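Local coordinates for protein NF-kappa-B inhibitor beta (Mus musculus, PDB 1OY3) that inhibits the transcription factor NF-kappa-B by forming a complex with it and trapping it in the cytoplasm, at residues C[77-81]-C[82-86]; C[92-95]-C[96-100]; C[227-230]-C[231-235]; C[237-240]-C[241-245]. All blocks are in the same frame, centred on the assembly; numbering follows the deposited sequence.

Overall arrangement
The four contacts come in series along the chain and form two helix pairs of an ankyrin repeat array built of helices and loops, without strands. Contact 1 opens helix 81-85 and contact 2 closes helix 91-97, both in ANK 3; their centres lie about 13 Å apart and leucine and alanine side chains join them. Contacts 3 and 4, on helices 228-233 and 238-246 of ANK 6, have centres about 9 Å apart and also touch. Between the pairs, centres are about 29 to 34 Å apart and nothing touches. L84 in contact 1 and L234 and R235 in contact 3 pack on another protein's chain, so the stacked repeats probably hold separated parts of one binding surface.

Contact 1 of 4, residues C[77-81]-C[82-86]; sequences GGHTA and LHLAC
T80 and H83 are joined by two reciprocal hydrogen bonds, which define a capping box at the start of helix 81-85. In one direction H83 N donates to T80 OG1 at 3.1 Å. In the other, T80 N donates to H83 ND1 over 3.2 Å; the bond is almost straight at 174°, although the donor is tilted 22° out of the imidazole plane. The threonine torsion accounts for the first bond, because a chi1 of 56° sets OG1 between its own backbone N and carbonyl carbon, facing the first helical turn. OG1 is also hydrogen-bonded to H83 ND1 at 3.0 Å, and T80 CG2 meets the edge of the same ring in its plane. The other ring nitrogen, H83 NE2, is hydrogen-bonded to H159 O, so that partners at both nitrogens fix the rotation of the imidazole.

H79 crosses H83 at about a right angle. Its edge is directed toward the H83 face in an offset edge-to-face pair, with centroids 5.8 Å apart. H79 CB touches both H83 CB and L84 CD2, each at 3.7 Å, and L84 N bonds to T80 O at 3.2 Å as the helix begins. H79, T80, H83 and L84 are all buried. The T80-A81-L82-H83 sequence, TALH, is a variant of the TPLH motif of ankyrin repeats, in which threonine and histidine cap the first helix; here the bond from H83 NE2 to H159 O links ANK 3 to ANK 4.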
loop_
_atom_site.group_PDB
_atom_site.type_symbol
_atom_site.label_atom_id
_atom_site.label_comp_id
_atom_site.label_asym_id
_atom_site.label_seq_id
_atom_site.Cartn_x
_atom_site.Cartn_y
_atom_site.Cartn_z
ATOM N N GLY C 77 -2.694 -7.925 0.152
ATOM C CA GLY C 77 -1.834 -6.749 0.147
ATOM C C GLY C 77 -1.021 -6.564 1.421
ATOM O O GLY C 77 -0.359 -5.534 1.604
ATOM N N GLY C 78 -1.068 -7.566 2.296
ATOM C CA GLY C 78 -0.352 -7.512 3.555
ATOM C C GLY C 78 -1.115 -6.691 4.585
ATOM O O GLY C 78 -0.543 -6.247 5.589
ATOM N N HIS C 79 -2.408 -6.479 4.339
ATOM C CA HIS C 79 -3.229 -5.696 5.255
ATOM C C HIS C 79 -3.823 -6.506 6.396
ATOM O O HIS C 79 -4.444 -7.543 6.169
ATOM C CB HIS C 79 -4.389 -5.039 4.506
ATOM C CG HIS C 79 -3.964 -4.178 3.359
ATOM N ND1 HIS C 79 -3.349 -2.960 3.533
ATOM C CD2 HIS C 79 -4.071 -4.360 2.021
ATOM C CE1 HIS C 79 -3.096 -2.424 2.352
ATOM N NE2 HIS C 79 -3.524 -3.254 1.418
ATOM N N THR C 80 -3.627 -6.040 7.626
ATOM C CA THR C 80 -4.231 -6.698 8.785
ATOM C C THR C 80 -5.631 -6.114 8.814
ATOM O O THR C 80 -5.948 -5.223 8.009
ATOM C CB THR C 80 -3.569 -6.288 10.102
ATOM O OG1 THR C 80 -3.628 -4.861 10.222
ATOM C CG2 THR C 80 -2.118 -6.744 10.151
ATOM N N ALA C 81 -6.461 -6.596 9.738
ATOM C CA ALA C 81 -7.819 -6.081 9.887
ATOM C C ALA C 81 -7.743 -4.591 10.235
ATOM O O ALA C 81 -8.552 -3.794 9.758
ATOM C CB ALA C 81 -8.566 -6.835 10.996
ATOM N N LEU C 82 -6.769 -4.220 11.067
ATOM C CA LEU C 82 -6.604 -2.817 11.452
ATOM C C LEU C 82 -6.241 -1.970 10.240
ATOM O O LEU C 82 -6.679 -0.836 10.134
ATOM C CB LEU C 82 -5.516 -2.638 12.533
ATOM C CG LEU C 82 -5.296 -1.179 12.986
ATOM C CD1 LEU C 82 -6.616 -0.609 13.486
ATOM C CD2 LEU C 82 -4.217 -1.082 14.091
ATOM N N HIS C 83 -5.428 -2.509 9.334
ATOM C CA HIS C 83 -5.037 -1.761 8.135
ATOM C C HIS C 83 -6.247 -1.428 7.293
ATOM O O HIS C 83 -6.350 -0.334 6.759
ATOM C CB HIS C 83 -4.081 -2.562 7.244
ATOM C CG HIS C 83 -2.636 -2.401 7.592
ATOM N ND1 HIS C 83 -1.917 -3.373 8.252
ATOM C CD2 HIS C 83 -1.771 -1.386 7.355
ATOM C CE1 HIS C 83 -0.669 -2.965 8.405
ATOM N NE2 HIS C 83 -0.557 -1.762 7.870
ATOM N N LEU C 84 -7.138 -2.403 7.155
ATOM C CA LEU C 84 -8.344 -2.247 6.357
ATOM C C LEU C 84 -9.272 -1.209 6.971
ATOM O O LEU C 84 -9.884 -0.419 6.256
ATOM C CB LEU C 84 -9.055 -3.603 6.214
ATOM C CG LEU C 84 -8.224 -4.675 5.496
ATOM C CD1 LEU C 84 -8.923 -6.033 5.567
ATOM C CD2 LEU C 84 -8.014 -4.256 4.046
ATOM N N ALA C 85 -9.372 -1.211 8.296
ATOM C CA ALA C 85 -10.218 -0.255 8.984
ATOM C C ALA C 85 -9.746 1.146 8.645
ATOM O O ALA C 85 -10.562 2.048 8.448
ATOM C CB ALA C 85 -10.157 -0.467 10.509
ATOM N N CYS C 86 -8.431 1.321 8.561
ATOM C CA CYS C 86 -7.858 2.636 8.273
ATOM C C CYS C 86 -8.016 3.094 6.837
ATOM O O CYS C 86 -7.642 4.206 6.497
ATOM C CB CYS C 86 -6.375 2.656 8.630
ATOM S SG CYS C 86 -6.062 2.335 10.359
#

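Contact 2 of 4, residues C[92-95]-C[96-100]; sequences TCAC and VLLQP
A chi1 of -61° carries the L98 side chain back beside its backbone N and along the preceding turn, where CD1 meets A94 CB at 4.1 Å; the placing is approximate, because L98 CG and A94 O are modelled too close together. V96 is set differently: its chi1 of 173° places CG1 anti to the backbone N and leaves CG2 beside that N, 3.3 Å from T92 O. Both pairs lie on helix 91-97 of ANK 3, a helix of the ankyrin helix-turn-helix unit.

The helical backbone supplies the polar links. V96 N donates to T92 O at 3.1 Å, and L97 N donates to C93 O at 3.1 Å with an angle of 159° at the hydrogen. A further bond from L98 N to A94 O is less certain, given the same crowding.

The side facing the neighbouring helices is apolar: A94 and L98 both pack on L82 of helix 81-85, while C93 and L97 lean on V61 of helix 58-66. C95, by contrast, is exposed. At the helix end L98 leaves helical backbone angles and forms the centre of an inverse gamma turn, closed by a weak bond from Q99 N to L97 O at 2.9 Å.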
loop_
_atom_site.group_PDB
_atom_site.type_symbol
_atom_site.label_atom_id
_atom_site.label_comp_id
_atom_site.label_asym_id
_atom_site.label_seq_id
_atom_site.Cartn_x
_atom_site.Cartn_y
_atom_site.Cartn_z
ATOM N N THR C 92 -14.890 2.981 14.639
ATOM C CA THR C 92 -15.351 2.134 15.724
ATOM C C THR C 92 -14.702 0.738 15.680
ATOM O O THR C 92 -14.390 0.157 16.718
ATOM C CB THR C 92 -16.897 2.028 15.721
ATOM O OG1 THR C 92 -17.358 1.640 14.424
ATOM C CG2 THR C 92 -17.511 3.363 16.084
ATOM N N CYS C 93 -14.481 0.206 14.484
ATOM C CA CYS C 93 -13.836 -1.104 14.351
ATOM C C CYS C 93 -12.405 -1.061 14.892
ATOM O O CYS C 93 -11.954 -1.982 15.594
ATOM C CB CYS C 93 -13.803 -1.524 12.890
ATOM S SG CYS C 93 -15.417 -1.955 12.195
ATOM N N ALA C 94 -11.690 0.016 14.570
ATOM C CA ALA C 94 -10.311 0.162 15.020
ATOM C C ALA C 94 -10.286 0.191 16.540
ATOM O O ALA C 94 -9.387 -0.357 17.170
ATOM C CB ALA C 94 -9.700 1.460 14.461
ATOM N N CYS C 95 -11.288 0.852 17.109
ATOM C CA CYS C 95 -11.422 0.994 18.548
ATOM C C CYS C 95 -11.590 -0.378 19.235
ATOM O O CYS C 95 -10.975 -0.659 20.273
ATOM C CB CYS C 95 -12.610 1.912 18.824
ATOM S SG CYS C 95 -12.731 2.452 20.506
ATOM N N VAL C 96 -12.423 -1.227 18.646
ATOM C CA VAL C 96 -12.644 -2.573 19.168
ATOM C C VAL C 96 -11.321 -3.348 19.162
ATOM O O VAL C 96 -10.991 -4.053 20.115
ATOM C CB VAL C 96 -13.651 -3.359 18.290
ATOM C CG1 VAL C 96 -13.718 -4.792 18.752
ATOM C CG2 VAL C 96 -15.031 -2.698 18.341
ATOM N N LEU C 97 -10.566 -3.215 18.077
ATOM C CA LEU C 97 -9.302 -3.927 17.955
ATOM C C LEU C 97 -8.184 -3.389 18.836
ATOM O O LEU C 97 -7.375 -4.163 19.351
ATOM C CB LEU C 97 -8.822 -3.923 16.503
ATOM C CG LEU C 97 -9.668 -4.683 15.475
ATOM C CD1 LEU C 97 -9.094 -4.445 14.089
ATOM C CD2 LEU C 97 -9.698 -6.177 15.808
ATOM N N LEU C 98 -8.152 -2.070 19.008
ATOM C CA LEU C 98 -7.110 -1.403 19.783
ATOM C C LEU C 98 -7.210 -1.473 21.316
ATOM O O LEU C 98 -7.159 -0.450 21.995
ATOM C CB LEU C 98 -7.026 0.059 19.330
ATOM C CG LEU C 98 -6.650 0.234 17.850
ATOM C CD1 LEU C 98 -6.865 1.673 17.423
ATOM C CD2 LEU C 98 -5.212 -0.186 17.635
ATOM N N GLN C 99 -7.345 -2.684 21.844
ATOM C CA GLN C 99 -7.434 -2.922 23.289
ATOM C C GLN C 99 -7.336 -4.421 23.511
ATOM O O GLN C 99 -7.444 -5.189 22.565
ATOM C CB GLN C 99 -8.765 -2.403 23.849
ATOM C CG GLN C 99 -10.006 -3.106 23.318
ATOM C CD GLN C 99 -11.304 -2.404 23.730
ATOM O OE1 GLN C 99 -11.932 -1.710 22.929
ATOM N NE2 GLN C 99 -11.697 -2.575 24.982
ATOM N N PRO C 100 -7.119 -4.854 24.762
ATOM C CA PRO C 100 -7.017 -6.285 25.038
ATOM C C PRO C 100 -8.275 -7.008 24.572
ATOM O O PRO C 100 -9.383 -6.536 24.792
ATOM C CB PRO C 100 -6.857 -6.330 26.555
ATOM C CG PRO C 100 -6.122 -5.047 26.842
ATOM C CD PRO C 100 -6.847 -4.063 25.975
#

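Contact 3 of 4, residues C[227-230]-C[231-235]; sequences TPLG and SALLR
P228 and A232 mark the closely packed side of this turn: A232 N donates to P228 O at 2.7 Å, and A232 CB lies 3.3 Å from the same oxygen. The turn opens helix 228-233 of ANK 6, where T227-P228-L229 begins the helix as in the TPLH motif of ankyrin repeats, with G230 in the histidine position. The N-cap bond is retained: a chi1 of 62° lets T227 OG1 accept from G230 N at 3.1 Å, with an angle of 163° at the hydrogen. T227 O in turn accepts from S231 N at 2.8 Å.

P228 and A232 are buried against L244 of helix 238-246, and they reach helix 195-201 through L196 and V200. The other side is more open to solvent. There CD2 of buried L229 touches CG of exposed L233 at 3.7 Å, the side chains crossing obliquely, and both leucines also meet P252 and R245. L234, partly exposed, packs on an apolar side chain of another protein's chain, so this end lies at the interface of the complex. R235, also partly exposed, forms a long, weak ion pair with E201 through NH2, which makes a weak bond to S231 OG at 3.3 Å.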
loop_
_atom_site.group_PDB
_atom_site.type_symbol
_atom_site.label_atom_id
_atom_site.label_comp_id
_atom_site.label_asym_id
_atom_site.label_seq_id
_atom_site.Cartn_x
_atom_site.Cartn_y
_atom_site.Cartn_z
ATOM N N THR C 227 12.828 17.583 4.218
ATOM C CA THR C 227 12.037 17.567 5.445
ATOM C C THR C 227 10.575 17.875 5.139
ATOM O O THR C 227 10.219 18.224 4.010
ATOM C CB THR C 227 12.520 18.641 6.424
ATOM O OG1 THR C 227 12.355 19.927 5.814
ATOM C CG2 THR C 227 13.977 18.438 6.768
ATOM N N PRO C 228 9.703 17.758 6.151
ATOM C CA PRO C 228 8.286 18.047 5.919
ATOM C C PRO C 228 8.072 19.493 5.480
ATOM O O PRO C 228 7.250 19.769 4.599
ATOM C CB PRO C 228 7.652 17.747 7.273
ATOM C CG PRO C 228 8.507 16.624 7.785
ATOM C CD PRO C 228 9.896 17.114 7.465
ATOM N N LEU C 229 8.819 20.416 6.091
ATOM C CA LEU C 229 8.699 21.833 5.750
ATOM C C LEU C 229 9.182 22.033 4.323
ATOM O O LEU C 229 8.495 22.647 3.506
ATOM C CB LEU C 229 9.546 22.697 6.690
ATOM C CG LEU C 229 9.068 24.141 6.926
ATOM C CD1 LEU C 229 10.159 24.903 7.662
ATOM C CD2 LEU C 229 8.727 24.838 5.619
ATOM N N GLY C 230 10.375 21.516 4.041
ATOM C CA GLY C 230 10.945 21.629 2.710
ATOM C C GLY C 230 9.974 21.078 1.688
ATOM O O GLY C 230 9.864 21.586 0.573
ATOM N N SER C 231 9.255 20.031 2.080
ATOM C CA SER C 231 8.285 19.422 1.193
ATOM C C SER C 231 7.072 20.328 1.076
ATOM O O SER C 231 6.555 20.541 -0.019
ATOM C CB SER C 231 7.863 18.049 1.728
ATOM O OG SER C 231 6.923 17.442 0.858
ATOM N N ALA C 232 6.625 20.866 2.210
ATOM C CA ALA C 232 5.460 21.747 2.230
ATOM C C ALA C 232 5.652 23.009 1.389
ATOM O O ALA C 232 4.686 23.545 0.835
ATOM C CB ALA C 232 5.113 22.124 3.668
ATOM N N LEU C 233 6.890 23.489 1.298
ATOM C CA LEU C 233 7.167 24.690 0.515
ATOM C C LEU C 233 6.855 24.472 -0.962
ATOM O O LEU C 233 6.333 25.366 -1.627
ATOM C CB LEU C 233 8.630 25.120 0.677
ATOM C CG LEU C 233 9.016 25.766 2.010
ATOM C CD1 LEU C 233 10.466 26.206 1.972
ATOM C CD2 LEU C 233 8.121 26.954 2.271
ATOM N N LEU C 234 7.171 23.282 -1.469
ATOM C CA LEU C 234 6.921 22.948 -2.870
ATOM C C LEU C 234 5.456 22.576 -3.092
ATOM O O LEU C 234 5.061 22.197 -4.190
ATOM C CB LEU C 234 7.814 21.782 -3.295
ATOM C CG LEU C 234 9.320 21.983 -3.146
ATOM C CD1 LEU C 234 10.051 20.713 -3.539
ATOM C CD2 LEU C 234 9.762 23.137 -4.017
ATOM N N ARG C 235 4.656 22.684 -2.040
ATOM C CA ARG C 235 3.240 22.353 -2.116
ATOM C C ARG C 235 2.441 23.655 -2.179
ATOM O O ARG C 235 2.943 24.717 -1.810
ATOM C CB ARG C 235 2.829 21.537 -0.884
ATOM C CG ARG C 235 3.727 20.324 -0.590
ATOM C CD ARG C 235 3.445 19.129 -1.502
ATOM N NE ARG C 235 4.466 18.091 -1.359
ATOM C CZ ARG C 235 4.367 16.859 -1.855
ATOM N NH1 ARG C 235 3.284 16.490 -2.530
ATOM N NH2 ARG C 235 5.362 15.996 -1.696
#

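Contact 4 of 4, residues C[237-240]-C[241-245]; sequences NPIL and ARLLR
R242 N donates to P238 O at 3.2 Å in a nearly straight i-to-i+4 bond, 172° at the hydrogen, as helix 238-246 begins. L244 N donates just as straight to L240 O, again over 3.2 Å. P238 O is used a second time, by A241 N, but at an angle of only 120° that bond is weak.

Among the side chains, R242 runs backward along the helix surface. Its chi1 of -57° puts CG beside the backbone N and so sets the direction, while the extended chain from CG to NE gives the reach that brings the guanidinium beside the preceding turn. There NH2 comes within 3.7 Å of P238 CB. NH1 lies 3.0 Å from I239 CD1, which is tight in the model and is no evidence of attraction. The backbone N of I239 stands over one face of the guanidinium, 4.1 Å above its plane and offset toward the rim.

This is the opening of helix 238-246 in ANK 6, the second helix of the repeat's pair; its covered side packs on helix 205-213, where L240 reaches A205 and L208, and L243 also touches L208. I239 splits its branches between two neighbours, CD1 going to the arginine and CG2 to L243 CD1. The latter pair is tight at 3.3 Å, though the placement of that leucine methyl is doubtful because it also crowds I239 O. On the buried side, L244 CD1 lies 3.5 Å from L240 O.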
loop_
_atom_site.group_PDB
_atom_site.type_symbol
_atom_site.label_atom_id
_atom_site.label_comp_id
_atom_site.label_asym_id
_atom_site.label_seq_id
_atom_site.Cartn_x
_atom_site.Cartn_y
_atom_site.Cartn_z
ATOM N N ASN C 237 -0.992 24.542 -0.713
ATOM C CA ASN C 237 -1.606 24.992 0.542
ATOM C C ASN C 237 -0.598 25.591 1.529
ATOM O O ASN C 237 0.236 24.884 2.097
ATOM C CB ASN C 237 -2.353 23.830 1.198
ATOM C CG ASN C 237 -3.174 24.266 2.394
ATOM O OD1 ASN C 237 -3.849 23.453 3.024
ATOM N ND2 ASN C 237 -3.125 25.553 2.712
ATOM N N PRO C 238 -0.684 26.913 1.760
ATOM C CA PRO C 238 0.198 27.662 2.665
ATOM C C PRO C 238 0.091 27.262 4.132
ATOM O O PRO C 238 1.059 27.355 4.879
ATOM C CB PRO C 238 -0.231 29.116 2.449
ATOM C CG PRO C 238 -0.886 29.102 1.087
ATOM C CD PRO C 238 -1.654 27.818 1.121
ATOM N N ILE C 239 -1.098 26.825 4.535
ATOM C CA ILE C 239 -1.345 26.430 5.914
ATOM C C ILE C 239 -0.292 25.465 6.435
ATOM O O ILE C 239 0.251 25.655 7.525
ATOM C CB ILE C 239 -2.717 25.753 6.060
ATOM C CG1 ILE C 239 -3.796 26.600 5.379
ATOM C CG2 ILE C 239 -3.042 25.559 7.535
ATOM C CD1 ILE C 239 -3.921 28.004 5.922
ATOM N N LEU C 240 -0.011 24.435 5.643
ATOM C CA LEU C 240 0.959 23.401 6.001
ATOM C C LEU C 240 2.315 23.945 6.425
ATOM O O LEU C 240 2.870 23.514 7.433
ATOM C CB LEU C 240 1.132 22.431 4.831
ATOM C CG LEU C 240 -0.150 21.702 4.422
ATOM C CD1 LEU C 240 0.081 20.939 3.129
ATOM C CD2 LEU C 240 -0.575 20.758 5.534
ATOM N N ALA C 241 2.843 24.890 5.654
ATOM C CA ALA C 241 4.130 25.492 5.964
ATOM C C ALA C 241 4.024 26.283 7.273
ATOM O O ALA C 241 4.884 26.175 8.148
ATOM C CB ALA C 241 4.558 26.407 4.829
ATOM N N ARG C 242 2.956 27.066 7.400
ATOM C CA ARG C 242 2.721 27.870 8.596
ATOM C C ARG C 242 2.786 26.991 9.840
ATOM O O ARG C 242 3.531 27.285 10.778
ATOM C CB ARG C 242 1.351 28.545 8.516
ATOM C CG ARG C 242 1.152 29.434 7.290
ATOM C CD ARG C 242 -0.283 29.956 7.211
ATOM N NE ARG C 242 -0.531 30.728 5.995
ATOM C CZ ARG C 242 -1.737 31.112 5.585
ATOM N NH1 ARG C 242 -2.815 30.799 6.290
ATOM N NH2 ARG C 242 -1.868 31.805 4.462
ATOM N N LEU C 243 2.008 25.910 9.838
ATOM C CA LEU C 243 1.968 24.968 10.960
ATOM C C LEU C 243 3.359 24.505 11.346
ATOM O O LEU C 243 3.795 24.699 12.483
ATOM C CB LEU C 243 1.117 23.745 10.603
ATOM C CG LEU C 243 -0.403 23.850 10.755
ATOM C CD1 LEU C 243 -0.916 25.097 10.066
ATOM C CD2 LEU C 243 -1.054 22.596 10.173
ATOM N N LEU C 244 4.048 23.880 10.394
ATOM C CA LEU C 244 5.401 23.380 10.624
ATOM C C LEU C 244 6.267 24.484 11.213
ATOM O O LEU C 244 7.015 24.254 12.166
ATOM C CB LEU C 244 6.004 22.863 9.312
ATOM C CG LEU C 244 5.425 21.520 8.851
ATOM C CD1 LEU C 244 5.611 21.334 7.352
ATOM C CD2 LEU C 244 6.100 20.400 9.633
ATOM N N ARG C 245 6.151 25.684 10.649
ATOM C CA ARG C 245 6.912 26.828 11.135
ATOM C C ARG C 245 6.562 27.025 12.608
ATOM O O ARG C 245 7.425 26.953 13.483
ATOM C CB ARG C 245 6.524 28.096 10.369
ATOM C CG ARG C 245 6.782 28.086 8.868
ATOM C CD ARG C 245 8.250 28.263 8.531
ATOM N NE ARG C 245 8.430 29.099 7.343
ATOM C CZ ARG C 245 7.881 28.853 6.157
ATOM N NH1 ARG C 245 7.111 27.787 5.987
ATOM N NH2 ARG C 245 8.097 29.675 5.140
#